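PDB 5FS4: AP205 bacteriophage COAT protein from Acinetobacter phage ap205, which forms the icosahedral shell of a small single-stranded RNA phage, its dimers probably binding the genome on the inner face as in related coat proteins. Local coordinates for residues G51-V56 with T83-S88. The protein carries 2 engineered substitutions. Numbering follows the deposited sequence.
Sequences GQYVSV and TVISGS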
ATOM      1  N   GLY B  51      10.045  -5.403   5.456  1.00  8.85           N
ATOM      2  CA  GLY B  51       9.328  -4.394   6.221  1.00  8.64           C
ATOM      3  C   GLY B  51       7.852  -4.419   5.969  1.00  8.75           C
ATOM      4  O   GLY B  51       7.406  -4.399   4.830  1.00  8.48           O
ATOM      5  N   GLN B  52       7.075  -4.393   7.045  1.00  9.59           N
ATOM      6  CA  GLN B  52       5.604  -4.525   6.944  1.00  9.80           C
ATOM      7  C   GLN B  52       5.061  -3.250   7.482  1.00  8.95           C
ATOM      8  O   GLN B  52       5.347  -2.934   8.635  1.00  9.53           O
ATOM      9  CB  GLN B  52       5.082  -5.652   7.810  1.00 11.14           C
ATOM     10  CG  GLN B  52       3.599  -5.889   7.649  1.00 12.94           C
ATOM     11  CD  GLN B  52       3.042  -6.822   8.684  1.00 16.18           C
ATOM     12  OE1 GLN B  52       2.805  -7.983   8.408  1.00 17.57           O
ATOM     13  NE2 GLN B  52       2.860  -6.306   9.912  1.00 17.86           N
ATOM     14  N   TYR B  53       4.254  -2.567   6.682  1.00  7.74           N
ATOM     15  CA  TYR B  53       3.707  -1.231   7.006  1.00  7.23           C
ATOM     16  C   TYR B  53       2.195  -1.333   6.954  1.00  6.85           C
ATOM     17  O   TYR B  53       1.658  -1.695   5.931  1.00  6.69           O
ATOM     18  CB  TYR B  53       4.194  -0.200   5.982  1.00  7.17           C
ATOM     19  CG  TYR B  53       5.671  -0.129   5.860  1.00  7.78           C
ATOM     20  CD1 TYR B  53       6.400   0.712   6.718  1.00  7.88           C
ATOM     21  CD2 TYR B  53       6.381  -0.933   4.966  1.00  8.09           C
ATOM     22  CE1 TYR B  53       7.795   0.763   6.650  1.00  8.24           C
ATOM     23  CE2 TYR B  53       7.789  -0.930   4.941  1.00  8.37           C
ATOM     24  CZ  TYR B  53       8.496  -0.074   5.786  1.00  8.61           C
ATOM     25  OH  TYR B  53       9.872  -0.051   5.650  1.00  8.05           O
ATOM     26  N   VAL B  54       1.500  -1.015   8.039  1.00  6.74           N
ATOM     27  CA  VAL B  54       0.037  -1.226   8.146  1.00  7.06           C
ATOM     28  C   VAL B  54      -0.700   0.053   8.617  1.00  6.93           C
ATOM     29  O   VAL B  54      -0.327   0.702   9.592  1.00  6.78           O
ATOM     30  CB  VAL B  54      -0.340  -2.421   9.099  1.00  6.78           C
ATOM     31  CG1 VAL B  54      -1.819  -2.621   9.083  1.00  7.02           C
ATOM     32  CG2 VAL B  54       0.353  -3.704   8.707  1.00  6.87           C
ATOM     33  N   SER B  55      -1.721   0.448   7.846  1.00  7.17           N
ATOM     34  CA  SER B  55      -2.493   1.668   8.139  1.00  7.52           C
ATOM     35  C   SER B  55      -3.906   1.190   8.480  1.00  7.20           C
ATOM     36  O   SER B  55      -4.415   0.310   7.813  1.00  7.03           O
ATOM     37  CB  SER B  55      -2.559   2.614   6.944  1.00  7.78           C
ATOM     38  OG  SER B  55      -1.265   3.080   6.544  1.00  8.05           O
ATOM     39  N   VAL B  56      -4.502   1.754   9.548  1.00  6.72           N
ATOM     40  CA  VAL B  56      -5.820   1.394  10.009  1.00  6.46           C
ATOM     41  C   VAL B  56      -6.619   2.643  10.336  1.00  6.34           C
ATOM     42  O   VAL B  56      -6.123   3.554  10.951  1.00  5.98           O
ATOM     43  CB  VAL B  56      -5.813   0.462  11.247  1.00  6.31           C
ATOM     44  CG1 VAL B  56      -7.202   0.218  11.796  1.00  6.58           C
ATOM     45  CG2 VAL B  56      -5.135  -0.855  10.937  1.00  6.39           C
ATOM     46  N   THR B  83       1.395  -2.853   3.404  1.00  7.15           N
ATOM     47  CA  THR B  83       2.422  -3.050   2.349  1.00  7.33           C
ATOM     48  C   THR B  83       3.561  -3.792   2.967  1.00  7.50           C
ATOM     49  O   THR B  83       3.955  -3.544   4.162  1.00  7.57           O
ATOM     50  CB  THR B  83       2.963  -1.715   1.751  1.00  7.17           C
ATOM     51  OG1 THR B  83       1.916  -0.991   1.126  1.00  6.64           O
ATOM     52  CG2 THR B  83       4.182  -1.905   0.719  1.00  7.48           C
ATOM     53  N   VAL B  84       4.106  -4.745   2.215  1.00  7.70           N
ATOM     54  CA  VAL B  84       5.255  -5.486   2.708  1.00  7.26           C
ATOM     55  C   VAL B  84       6.313  -5.388   1.627  1.00  7.40           C
ATOM     56  O   VAL B  84       6.024  -5.767   0.463  1.00  7.07           O
ATOM     57  CB  VAL B  84       5.022  -7.003   2.969  1.00  7.29           C
ATOM     58  CG1 VAL B  84       6.338  -7.619   3.485  1.00  7.21           C
ATOM     59  CG2 VAL B  84       3.929  -7.184   3.989  1.00  7.00           C
ATOM     60  N   ILE B  85       7.453  -4.789   1.989  1.00  7.58           N
ATOM     61  CA  ILE B  85       8.564  -4.629   1.077  1.00  7.58           C
ATOM     62  C   ILE B  85       9.688  -5.573   1.458  1.00  8.27           C
ATOM     63  O   ILE B  85      10.175  -5.531   2.615  1.00  7.15           O
ATOM     64  CB  ILE B  85       9.085  -3.219   1.154  1.00  7.43           C
ATOM     65  CG1 ILE B  85       7.966  -2.231   0.755  1.00  7.12           C
ATOM     66  CG2 ILE B  85      10.328  -3.060   0.308  1.00  6.74           C
ATOM     67  CD1 ILE B  85       8.368  -0.778   0.804  1.00  7.69           C
ATOM     68  N   SER B  86      10.105  -6.439   0.518  1.00  9.05           N
ATOM     69  CA  SER B  86      11.110  -7.494   0.832  1.00 10.17           C
ATOM     70  C   SER B  86      12.234  -7.379  -0.193  1.00 10.02           C
ATOM     71  O   SER B  86      11.967  -7.492  -1.366  1.00  9.52           O
ATOM     72  CB  SER B  86      10.487  -8.896   0.785  1.00 12.26           C
ATOM     73  OG  SER B  86      11.427  -9.913   1.173  1.00 13.75           O
ATOM     74  N   GLY B  87      13.472  -7.128   0.253  1.00  9.18           N
ATOM     75  CA  GLY B  87      14.649  -7.152  -0.664  1.00  8.97           C
ATOM     76  C   GLY B  87      15.928  -6.947   0.135  1.00  8.95           C
ATOM     77  O   GLY B  87      15.899  -6.492   1.223  1.00  8.85           O
ATOM     78  N   SER B  88      17.067  -7.322  -0.440  1.00  9.24           N
ATOM     79  CA  SER B  88      18.361  -7.189   0.281  1.00 10.18           C
ATOM     80  C   SER B  88      18.675  -5.708   0.481  1.00 10.50           C
ATOM     81  O   SER B  88      18.336  -4.848  -0.353  1.00 11.06           O
ATOM     82  CB  SER B  88      19.480  -7.878  -0.511  1.00 10.61           C
ATOM     83  OG  SER B  88      19.783  -7.086  -1.663  1.00 11.64           O
TER
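In the five-stranded antiparallel sheet of this Levivirus-type coat protein, Gly51 and Tyr53 pair with Ile85 and Thr83, joining strand 47-60 to the outermost strand of the chain, 76-88. The pairing illustrates how an antiparallel ladder alternates. Gly51 and Ile85 exchange two backbone bonds, Gly51 N to Ile85 O (2.8 Å) and Ile85 N to Gly51 O (2.9 Å); Tyr53 and Thr83 do the same, Tyr53 N reaching Thr83 O at 2.7 Å. Between them lies the non-hydrogen-bonded pair Gln52–Val84, where Val84 CA also meets Gly51 O in a CA-H...O contact. Side chains divide by face. On one, Gln52 CG lies 3.9 Å from Val84 CG2. The other carries Tyr53, Thr83 and Ile85; helix 92-111 covers the latter two, with Trp99 on Thr83 and Leu95 on Ile85. The far edge of 76-88 pairs antiparallel with a strand of the second subunit, so the sheet continues through the dimer, and Thr83 OG1 is hydrogen-bonded to His102 NE2 of that subunit. With CG anti to its carbonyl carbon (chi1 -56°), the Tyr53 ring runs back over Gly51, its edge toward Thr83 O and CE2 4.2 Å from Ile85 CD1.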